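Local coordinates for Glyoxalase/bleomycin resistance protein/dioxygenase (Catenulispora acidiphila, PDB 4G6X) that probably acts as a dioxygenase or a related enzyme of the vicinal oxygen chelate (VOC) superfamily, although its substrate is not established, at residues A[45-53]-A[64-73]; A[116-125]-A[137-148]. All coordinates share one frame; numbering follows the deposited sequence.

Overall arrangement
Contacts 1 and 2 occupy equivalent places in the two halves of a VOC-type chain, each half a four-stranded mixed sheet of order 1-4-3-2. In both, a segment that leaves a helix and enters the second strand pairs with the strand that follows it in a hairpin: 51-58 with 61-67 in contact 1, 123-129 with 134-139 in contact 2. Their centres lie about 17 Å apart, yet the two meet where Leu48 CD2 packs against Leu116 CD2 at 4.0 Å and Lys47 CG against Val121 CG2 at 3.7 Å. Both also touch the second subunit, where Met25 packs on Leu48, Phe50, Leu116 and Leu148.

Contact 1: A[45-53]-A[64-73]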
loop_
_atom_site.group_PDB
_atom_site.type_symbol
_atom_site.label_atom_id
_atom_site.label_comp_id
_atom_site.label_asym_id
_atom_site.label_seq_id
_atom_site.Cartn_x
_atom_site.Cartn_y
_atom_site.Cartn_z
ATOM N N THR A 45 -0.813 -0.004 -17.041
ATOM C CA THR A 45 -0.379 -1.068 -17.965
ATOM C C THR A 45 0.368 -0.541 -19.179
ATOM O O THR A 45 1.475 -1.023 -19.488
ATOM C CB THR A 45 -1.553 -1.957 -18.406
ATOM O OG1 THR A 45 -2.401 -1.198 -19.277
ATOM C CG2 THR A 45 -2.273 -2.513 -17.241
ATOM N N GLY A 46 -0.182 0.472 -19.843
ATOM C CA GLY A 46 0.371 0.956 -21.103
ATOM C C GLY A 46 1.662 1.726 -21.004
ATOM O O GLY A 46 2.545 1.657 -21.893
ATOM N N LYS A 47 1.804 2.484 -19.939
ATOM C CA LYS A 47 3.002 3.290 -19.694
ATOM C C LYS A 47 3.928 2.614 -18.693
ATOM O O LYS A 47 5.063 2.263 -19.041
ATOM C CB LYS A 47 2.631 4.712 -19.175
ATOM C CG LYS A 47 2.501 5.764 -20.235
ATOM C CD LYS A 47 1.139 5.763 -20.826
ATOM C CE LYS A 47 0.933 7.034 -21.675
ATOM N NZ LYS A 47 -0.425 6.924 -22.232
ATOM N N LEU A 48 3.449 2.322 -17.485
ATOM C CA LEU A 48 4.309 1.832 -16.433
ATOM C C LEU A 48 4.732 0.357 -16.624
ATOM O O LEU A 48 5.730 -0.072 -16.051
ATOM C CB LEU A 48 3.630 1.975 -15.078
ATOM C CG LEU A 48 3.313 3.440 -14.727
ATOM C CD1 LEU A 48 2.832 3.474 -13.238
ATOM C CD2 LEU A 48 4.450 4.427 -14.934
ATOM N N GLY A 49 3.978 -0.393 -17.407
ATOM C CA GLY A 49 4.314 -1.780 -17.719
ATOM C C GLY A 49 3.771 -2.863 -16.810
ATOM O O GLY A 49 4.150 -4.057 -16.935
ATOM N N PHE A 50 2.909 -2.500 -15.876
ATOM C CA PHE A 50 2.180 -3.515 -15.133
ATOM C C PHE A 50 1.227 -4.347 -16.007
ATOM O O PHE A 50 0.811 -3.946 -17.097
ATOM C CB PHE A 50 1.409 -2.927 -13.937
ATOM C CG PHE A 50 2.281 -2.261 -12.889
ATOM C CD1 PHE A 50 3.016 -3.014 -11.975
ATOM C CD2 PHE A 50 2.344 -0.891 -12.802
ATOM C CE1 PHE A 50 3.793 -2.402 -11.005
ATOM C CE2 PHE A 50 3.096 -0.267 -11.818
ATOM C CZ PHE A 50 3.809 -1.017 -10.905
ATOM N N LEU A 51 0.919 -5.540 -15.529
ATOM C CA LEU A 51 -0.010 -6.444 -16.209
ATOM C C LEU A 51 -1.298 -6.543 -15.411
ATOM O O LEU A 51 -1.266 -6.632 -14.164
ATOM C CB LEU A 51 0.572 -7.863 -16.272
ATOM C CG LEU A 51 1.989 -7.968 -16.842
ATOM C CD1 LEU A 51 2.375 -9.442 -16.868
ATOM C CD2 LEU A 51 2.048 -7.357 -18.232
ATOM N N VAL A 52 -2.425 -6.620 -16.105
ATOM C CA VAL A 52 -3.702 -6.852 -15.370
ATOM C C VAL A 52 -3.720 -8.262 -14.760
ATOM O O VAL A 52 -3.334 -9.239 -15.428
ATOM C CB VAL A 52 -4.924 -6.646 -16.288
ATOM C CG1 VAL A 52 -6.209 -7.103 -15.583
ATOM C CG2 VAL A 52 -5.006 -5.181 -16.688
ATOM N N LYS A 53 -4.035 -8.365 -13.470
ATOM C CA LYS A 53 -4.128 -9.616 -12.764
ATOM C C LYS A 53 -5.585 -10.013 -12.583
ATOM O O LYS A 53 -6.004 -11.071 -12.978
ATOM C CB LYS A 53 -3.419 -9.520 -11.427
ATOM C CG LYS A 53 -3.498 -10.739 -10.594
ATOM C CD LYS A 53 -2.708 -11.860 -11.293
ATOM C CE LYS A 53 -2.378 -12.934 -10.282
ATOM N NZ LYS A 53 -1.534 -13.982 -10.911
ATOM N N LEU A 64 -9.996 -4.138 -9.669
ATOM C CA LEU A 64 -8.962 -4.133 -10.703
ATOM C C LEU A 64 -7.596 -4.125 -10.058
ATOM O O LEU A 64 -7.199 -3.117 -9.396
ATOM C CB LEU A 64 -9.180 -2.846 -11.495
ATOM C CG LEU A 64 -8.161 -2.608 -12.601
ATOM C CD1 LEU A 64 -8.177 -3.743 -13.628
ATOM C CD2 LEU A 64 -8.408 -1.211 -13.230
ATOM N N THR A 65 -6.830 -5.204 -10.252
ATOM C CA THR A 65 -5.503 -5.233 -9.730
ATOM C C THR A 65 -4.530 -5.456 -10.874
ATOM O O THR A 65 -4.871 -6.082 -11.867
ATOM C CB THR A 65 -5.298 -6.328 -8.684
ATOM O OG1 THR A 65 -5.582 -7.586 -9.308
ATOM C CG2 THR A 65 -6.235 -6.124 -7.542
ATOM N N VAL A 66 -3.318 -4.962 -10.667
ATOM C CA VAL A 66 -2.185 -5.226 -11.567
ATOM C C VAL A 66 -0.975 -5.793 -10.826
ATOM O O VAL A 66 -0.862 -5.719 -9.608
ATOM C CB VAL A 66 -1.796 -3.929 -12.332
ATOM C CG1 VAL A 66 -2.966 -3.401 -13.180
ATOM C CG2 VAL A 66 -1.225 -2.852 -11.417
ATOM N N VAL A 67 -0.044 -6.412 -11.570
ATOM C CA VAL A 67 1.136 -7.002 -10.982
ATOM C C VAL A 67 2.327 -6.640 -11.863
ATOM O O VAL A 67 2.148 -6.288 -13.046
ATOM C CB VAL A 67 1.057 -8.523 -10.926
ATOM C CG1 VAL A 67 0.077 -8.988 -9.873
ATOM C CG2 VAL A 67 0.686 -9.092 -12.279
ATOM N N SER A 68 3.516 -6.710 -11.283
ATOM C CA SER A 68 4.757 -6.537 -12.044
ATOM C C SER A 68 4.982 -7.783 -12.897
ATOM O O SER A 68 4.719 -8.908 -12.444
ATOM C CB SER A 68 5.956 -6.359 -11.094
ATOM O OG SER A 68 7.195 -6.410 -11.814
ATOM N N PRO A 69 5.458 -7.588 -14.137
ATOM C CA PRO A 69 5.805 -8.753 -14.972
ATOM C C PRO A 69 6.880 -9.609 -14.325
ATOM O O PRO A 69 6.897 -10.824 -14.518
ATOM C CB PRO A 69 6.332 -8.144 -16.283
ATOM C CG PRO A 69 6.115 -6.700 -16.207
ATOM C CD PRO A 69 5.536 -6.316 -14.868
ATOM N N GLU A 70 7.768 -8.992 -13.552
ATOM C CA GLU A 70 8.844 -9.758 -12.864
ATOM C C GLU A 70 8.253 -10.687 -11.796
ATOM O O GLU A 70 8.869 -11.705 -11.435
ATOM C CB GLU A 70 9.876 -8.820 -12.176
ATOM C CG GLU A 70 10.490 -7.700 -13.036
ATOM C CD GLU A 70 11.739 -8.094 -13.837
ATOM O OE1 GLU A 70 12.463 -9.037 -13.443
ATOM O OE2 GLU A 70 12.013 -7.433 -14.873
ATOM N N ALA A 71 7.066 -10.338 -11.276
ATOM C CA ALA A 71 6.442 -11.086 -10.181
ATOM C C ALA A 71 4.924 -11.225 -10.318
ATOM O O ALA A 71 4.181 -10.635 -9.519
ATOM C CB ALA A 71 6.793 -10.433 -8.849
ATOM N N PRO A 72 4.461 -11.981 -11.318
ATOM C CA PRO A 72 3.031 -12.098 -11.606
ATOM C C PRO A 72 2.218 -12.753 -10.513
ATOM O O PRO A 72 1.027 -12.500 -10.415
ATOM C CB PRO A 72 3.006 -12.930 -12.896
ATOM C CG PRO A 72 4.274 -13.740 -12.817
ATOM C CD PRO A 72 5.262 -12.732 -12.302
ATOM N N ASP A 73 2.843 -13.560 -9.659
ATOM C CA ASP A 73 2.131 -14.172 -8.568
ATOM C C ASP A 73 2.504 -13.514 -7.261
ATOM O O ASP A 73 2.206 -14.054 -6.208
ATOM C CB ASP A 73 2.426 -15.693 -8.526
ATOM C CG ASP A 73 1.948 -16.419 -9.788
ATOM O OD1 ASP A 73 1.179 -15.837 -10.602
ATOM O OD2 ASP A 73 2.341 -17.582 -9.967
#
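The ring of Phe50 turns its edge to the opposite strand: Val67 C and Ser68 N lie in the ring plane, with CD1 3.8 Å from Ser68 N. CG2 of Val66 approaches obliquely and is closest to Phe50 CB, at 3.6 Å, the two side chains crossing at about a right angle. Outside the hairpin, Phe104 stacks edge-to-face with Phe50, and Met25 of the second subunit packs on it.

Beyond the ring, the strands pair antiparallel. Leu51 and Val67 form a hydrogen-bonded pair, in which Leu51 N reaches Val67 O at 2.9 Å in an almost straight bond (177°), while Val67 N returns a more bent one to Leu51 O. Lys53 N then donates to Thr65 O. Leu51 CD1 packs against Pro69, 4.2 Å from Pro69 CB.

Lys53 leaves its backbone with CG anti to N (chi1 178°) and bends at chi2 (67°), a course that carries CG past Val67 CG1 and NZ on to Pro72 and Asp73, just past the Ser68-Ala71 turn. There NZ donates to Pro72 O at 3.0 Å, from above the carbonyl plane, and makes a weak hydrogen bond, part of a salt bridge, to Asp73 OD1 at 3.3 Å. Thr65 OG1, near the start of this lysine chain, is bonded to Gln76.

The contact thus changes character along its length, from buried apolar packing at Phe50 and Val66 to an exposed charged end. Because Pro72 O and Asp73 OD1 share one ammonium group, Lys53 ties the segment after strand 61-67 back to strand 51-58, outermost in its sheet within this chain, and the carboxylate probably favours the charged lysine.

Contact 2: A[116-125]-A[137-148]; sequences LSALGVRFTQ and ILDDTCGNLIQL
With CG anti to the backbone N in both Arg122 (chi1 -174°) and Asp139 (chi1 176°), and the arginine extended from CG to NE, NH1 comes 2.8 Å from Asp139 OD2. The salt bridge lies in the guanidinium plane but meets the carboxylate from above its plane, the two planes standing 86° apart. Asp139 OD1 meanwhile accepts from Thr141 N in an Asx turn, so both carboxylate oxygens are engaged. Thr124 CG2 lies over one guanidinium face, toward its rim.

Backbone pairing continues from Asp139 N to Arg122 O and then meets a classic beta bulge: Thr124 N and Gln125 N both donate to Ile137 O, from the same face of its plane, and Ile137 N answers to Gln125 O at 2.9 Å. A water bridges Arg122 N and Asp139 O.

Leu138 CB lies over one face of the Phe123 ring, 4.0 Å from its centroid, a CH-pi contact. Leu148 CD2 sits at the ring edge, 4.0 Å from Phe123 CE1, and reaches Leu116 CD1 tip to tip at 3.9 Å.

These apolar groups join the end of helix 109-118, closed by a Schellman motif at Gly120, to strands 123-129, 134-139 and 145-150; Tyr113 of that helix makes an edge-to-face contact with Phe123.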
loop_
_atom_site.group_PDB
_atom_site.type_symbol
_atom_site.label_atom_id
_atom_site.label_comp_id
_atom_site.label_asym_id
_atom_site.label_seq_id
_atom_site.Cartn_x
_atom_site.Cartn_y
_atom_site.Cartn_z
ATOM N N LEU A 116 10.146 6.160 -19.733
ATOM C CA LEU A 116 8.831 6.685 -19.406
ATOM C C LEU A 116 8.680 8.083 -19.992
ATOM O O LEU A 116 7.614 8.426 -20.506
ATOM C CB LEU A 116 8.642 6.677 -17.916
ATOM C CG LEU A 116 8.542 5.278 -17.334
ATOM C CD1 LEU A 116 8.606 5.437 -15.833
ATOM C CD2 LEU A 116 7.271 4.586 -17.779
ATOM N N SER A 117 9.726 8.897 -19.901
ATOM C CA SER A 117 9.685 10.246 -20.490
ATOM C C SER A 117 9.364 10.160 -21.973
ATOM O O SER A 117 8.565 10.962 -22.495
ATOM C CB SER A 117 11.003 10.986 -20.302
ATOM O OG SER A 117 11.224 11.308 -18.942
ATOM N N ALA A 118 9.969 9.171 -22.637
ATOM C CA ALA A 118 9.750 8.968 -24.076
ATOM C C ALA A 118 8.298 8.629 -24.404
ATOM O O ALA A 118 7.837 8.943 -25.490
ATOM C CB ALA A 118 10.689 7.876 -24.621
ATOM N N LEU A 119 7.587 8.003 -23.450
ATOM C CA LEU A 119 6.197 7.608 -23.604
ATOM C C LEU A 119 5.222 8.723 -23.178
ATOM O O LEU A 119 4.015 8.519 -23.220
ATOM C CB LEU A 119 5.903 6.387 -22.725
ATOM C CG LEU A 119 6.552 5.089 -23.191
ATOM C CD1 LEU A 119 6.295 3.974 -22.191
ATOM C CD2 LEU A 119 6.003 4.724 -24.564
ATOM N N GLY A 120 5.781 9.861 -22.772
ATOM C CA GLY A 120 5.008 11.074 -22.495
ATOM C C GLY A 120 4.539 11.084 -21.055
ATOM O O GLY A 120 3.498 11.714 -20.733
ATOM N N VAL A 121 5.261 10.387 -20.176
ATOM C CA VAL A 121 4.969 10.459 -18.730
ATOM C C VAL A 121 5.576 11.747 -18.183
ATOM O O VAL A 121 6.725 12.116 -18.510
ATOM C CB VAL A 121 5.552 9.235 -17.963
ATOM C CG1 VAL A 121 5.412 9.399 -16.455
ATOM C CG2 VAL A 121 4.899 7.915 -18.383
ATOM N N ARG A 122 4.837 12.432 -17.337
ATOM C CA ARG A 122 5.282 13.663 -16.769
ATOM C C ARG A 122 5.999 13.429 -15.447
ATOM O O ARG A 122 5.441 12.841 -14.558
ATOM C CB ARG A 122 4.052 14.519 -16.538
ATOM C CG ARG A 122 4.291 15.918 -16.067
ATOM C CD ARG A 122 2.988 16.619 -15.719
ATOM N NE ARG A 122 3.289 17.674 -14.808
ATOM C CZ ARG A 122 2.767 17.827 -13.618
ATOM N NH1 ARG A 122 1.850 17.020 -13.153
ATOM N NH2 ARG A 122 3.176 18.813 -12.899
ATOM N N PHE A 123 7.226 13.916 -15.314
ATOM C CA PHE A 123 7.927 13.845 -14.026
ATOM C C PHE A 123 7.934 15.202 -13.334
ATOM O O PHE A 123 8.246 16.257 -13.973
ATOM C CB PHE A 123 9.359 13.367 -14.231
ATOM C CG PHE A 123 9.466 11.887 -14.500
ATOM C CD1 PHE A 123 9.811 11.021 -13.488
ATOM C CD2 PHE A 123 9.140 11.375 -15.755
ATOM C CE1 PHE A 123 9.878 9.658 -13.723
ATOM C CE2 PHE A 123 9.190 10.017 -15.995
ATOM C CZ PHE A 123 9.558 9.162 -14.998
ATOM N N THR A 124 7.620 15.191 -12.039
ATOM C CA THR A 124 7.742 16.363 -11.162
ATOM C C THR A 124 9.103 16.449 -10.469
ATOM O O THR A 124 9.524 17.515 -10.038
ATOM C CB THR A 124 6.623 16.397 -10.125
ATOM O OG1 THR A 124 6.711 15.215 -9.303
ATOM C CG2 THR A 124 5.250 16.423 -10.809
ATOM N N GLN A 125 9.782 15.310 -10.367
ATOM C CA GLN A 125 11.159 15.246 -9.889
ATOM C C GLN A 125 11.937 14.263 -10.726
ATOM O O GLN A 125 11.596 13.088 -10.777
ATOM C CB GLN A 125 11.213 14.817 -8.419
ATOM C CG GLN A 125 12.601 14.918 -7.782
ATOM C CD GLN A 125 12.794 13.868 -6.707
ATOM O OE1 GLN A 125 12.197 13.952 -5.632
ATOM N NE2 GLN A 125 13.569 12.832 -7.019
ATOM N N ILE A 137 10.024 11.233 -9.253
ATOM C CA ILE A 137 8.589 11.323 -8.959
ATOM C C ILE A 137 7.830 11.670 -10.236
ATOM O O ILE A 137 8.195 12.616 -10.950
ATOM C CB ILE A 137 8.312 12.336 -7.862
ATOM C CG1 ILE A 137 9.004 11.887 -6.580
ATOM C CG2 ILE A 137 6.793 12.492 -7.639
ATOM C CD1 ILE A 137 8.873 12.863 -5.454
ATOM N N LEU A 138 6.814 10.853 -10.518
ATOM C CA LEU A 138 5.984 11.024 -11.704
ATOM C C LEU A 138 4.500 11.240 -11.372
ATOM O O LEU A 138 4.047 10.900 -10.278
ATOM C CB LEU A 138 6.152 9.851 -12.705
ATOM C CG LEU A 138 5.678 8.467 -12.220
ATOM C CD1 LEU A 138 4.238 8.189 -12.615
ATOM C CD2 LEU A 138 6.530 7.362 -12.842
ATOM N N ASP A 139 3.800 11.881 -12.325
ATOM C CA ASP A 139 2.339 12.103 -12.248
ATOM C C ASP A 139 1.639 10.895 -12.919
ATOM O O ASP A 139 1.868 10.599 -14.131
ATOM C CB ASP A 139 2.022 13.410 -12.948
ATOM C CG ASP A 139 0.529 13.725 -13.021
ATOM O OD1 ASP A 139 -0.322 12.993 -12.515
ATOM O OD2 ASP A 139 0.248 14.773 -13.642
ATOM N N ASP A 140 0.805 10.177 -12.163
ATOM C CA ASP A 140 0.091 9.043 -12.737
ATOM C C ASP A 140 -1.110 9.358 -13.612
ATOM O O ASP A 140 -1.769 8.432 -14.124
ATOM C CB ASP A 140 -0.247 7.944 -11.691
ATOM C CG ASP A 140 -1.419 8.266 -10.845
ATOM O OD1 ASP A 140 -1.926 9.403 -10.873
ATOM O OD2 ASP A 140 -1.860 7.355 -10.083
ATOM N N THR A 141 -1.433 10.680 -13.773
ATOM C CA THR A 141 -2.604 11.194 -14.488
ATOM C C THR A 141 -3.930 11.027 -13.756
ATOM O O THR A 141 -4.936 11.490 -14.242
ATOM C CB THR A 141 -2.762 10.727 -15.963
ATOM O OG1 THR A 141 -3.202 9.364 -16.068
ATOM C CG2 THR A 141 -1.421 10.886 -16.736
ATOM N N CYS A 142 -3.894 10.295 -12.645
ATOM C CA CYS A 142 -5.073 9.838 -11.917
ATOM C C CYS A 142 -5.254 10.535 -10.551
ATOM O O CYS A 142 -6.044 10.050 -9.731
ATOM C CB CYS A 142 -5.044 8.322 -11.683
ATOM S SG CYS A 142 -5.008 7.402 -13.248
ATOM N N GLY A 143 -4.520 11.619 -10.301
ATOM C CA GLY A 143 -4.544 12.354 -9.058
ATOM C C GLY A 143 -3.452 12.028 -8.040
ATOM O O GLY A 143 -3.487 12.528 -6.917
ATOM N N ASN A 144 -2.466 11.204 -8.422
ATOM C CA ASN A 144 -1.354 10.814 -7.552
ATOM C C ASN A 144 0.026 11.148 -8.128
ATOM O O ASN A 144 0.229 11.187 -9.384
ATOM C CB ASN A 144 -1.355 9.325 -7.277
ATOM C CG ASN A 144 -2.670 8.790 -6.838
ATOM O OD1 ASN A 144 -3.344 8.057 -7.576
ATOM N ND2 ASN A 144 -3.072 9.131 -5.629
ATOM N N LEU A 145 0.972 11.347 -7.219
ATOM C CA LEU A 145 2.382 11.318 -7.561
ATOM C C LEU A 145 2.870 9.928 -7.180
ATOM O O LEU A 145 2.428 9.366 -6.168
ATOM C CB LEU A 145 3.146 12.394 -6.756
ATOM C CG LEU A 145 2.772 13.879 -7.050
ATOM C CD1 LEU A 145 3.454 14.837 -6.115
ATOM C CD2 LEU A 145 3.074 14.256 -8.511
ATOM N N ILE A 146 3.811 9.403 -7.957
ATOM C CA ILE A 146 4.273 8.041 -7.798
ATOM C C ILE A 146 5.770 8.143 -7.763
ATOM O O ILE A 146 6.357 8.817 -8.624
ATOM C CB ILE A 146 3.888 7.172 -8.991
ATOM C CG1 ILE A 146 2.359 7.040 -9.091
ATOM C CG2 ILE A 146 4.523 5.779 -8.909
ATOM C CD1 ILE A 146 1.672 6.431 -7.873
ATOM N N GLN A 147 6.368 7.545 -6.753
ATOM C CA GLN A 147 7.822 7.536 -6.647
ATOM C C GLN A 147 8.434 6.252 -7.225
ATOM O O GLN A 147 7.980 5.138 -6.927
ATOM C CB GLN A 147 8.222 7.730 -5.177
ATOM C CG GLN A 147 9.694 7.929 -4.891
ATOM C CD GLN A 147 9.972 8.011 -3.408
ATOM O OE1 GLN A 147 9.653 7.105 -2.641
ATOM N NE2 GLN A 147 10.571 9.067 -3.016
ATOM N N LEU A 148 9.494 6.456 -8.011
ATOM C CA LEU A 148 10.448 5.416 -8.381
ATOM C C LEU A 148 11.685 5.485 -7.504
ATOM O O LEU A 148 12.240 6.546 -7.240
ATOM C CB LEU A 148 10.886 5.611 -9.801
ATOM C CG LEU A 148 10.019 5.139 -10.969
ATOM C CD1 LEU A 148 8.622 4.725 -10.669
ATOM C CD2 LEU A 148 10.201 5.950 -12.263
HETATM O O HOH W 1 2.053 11.715 -16.571
HETATM O O HOH W 2 11.864 11.527 -3.554
#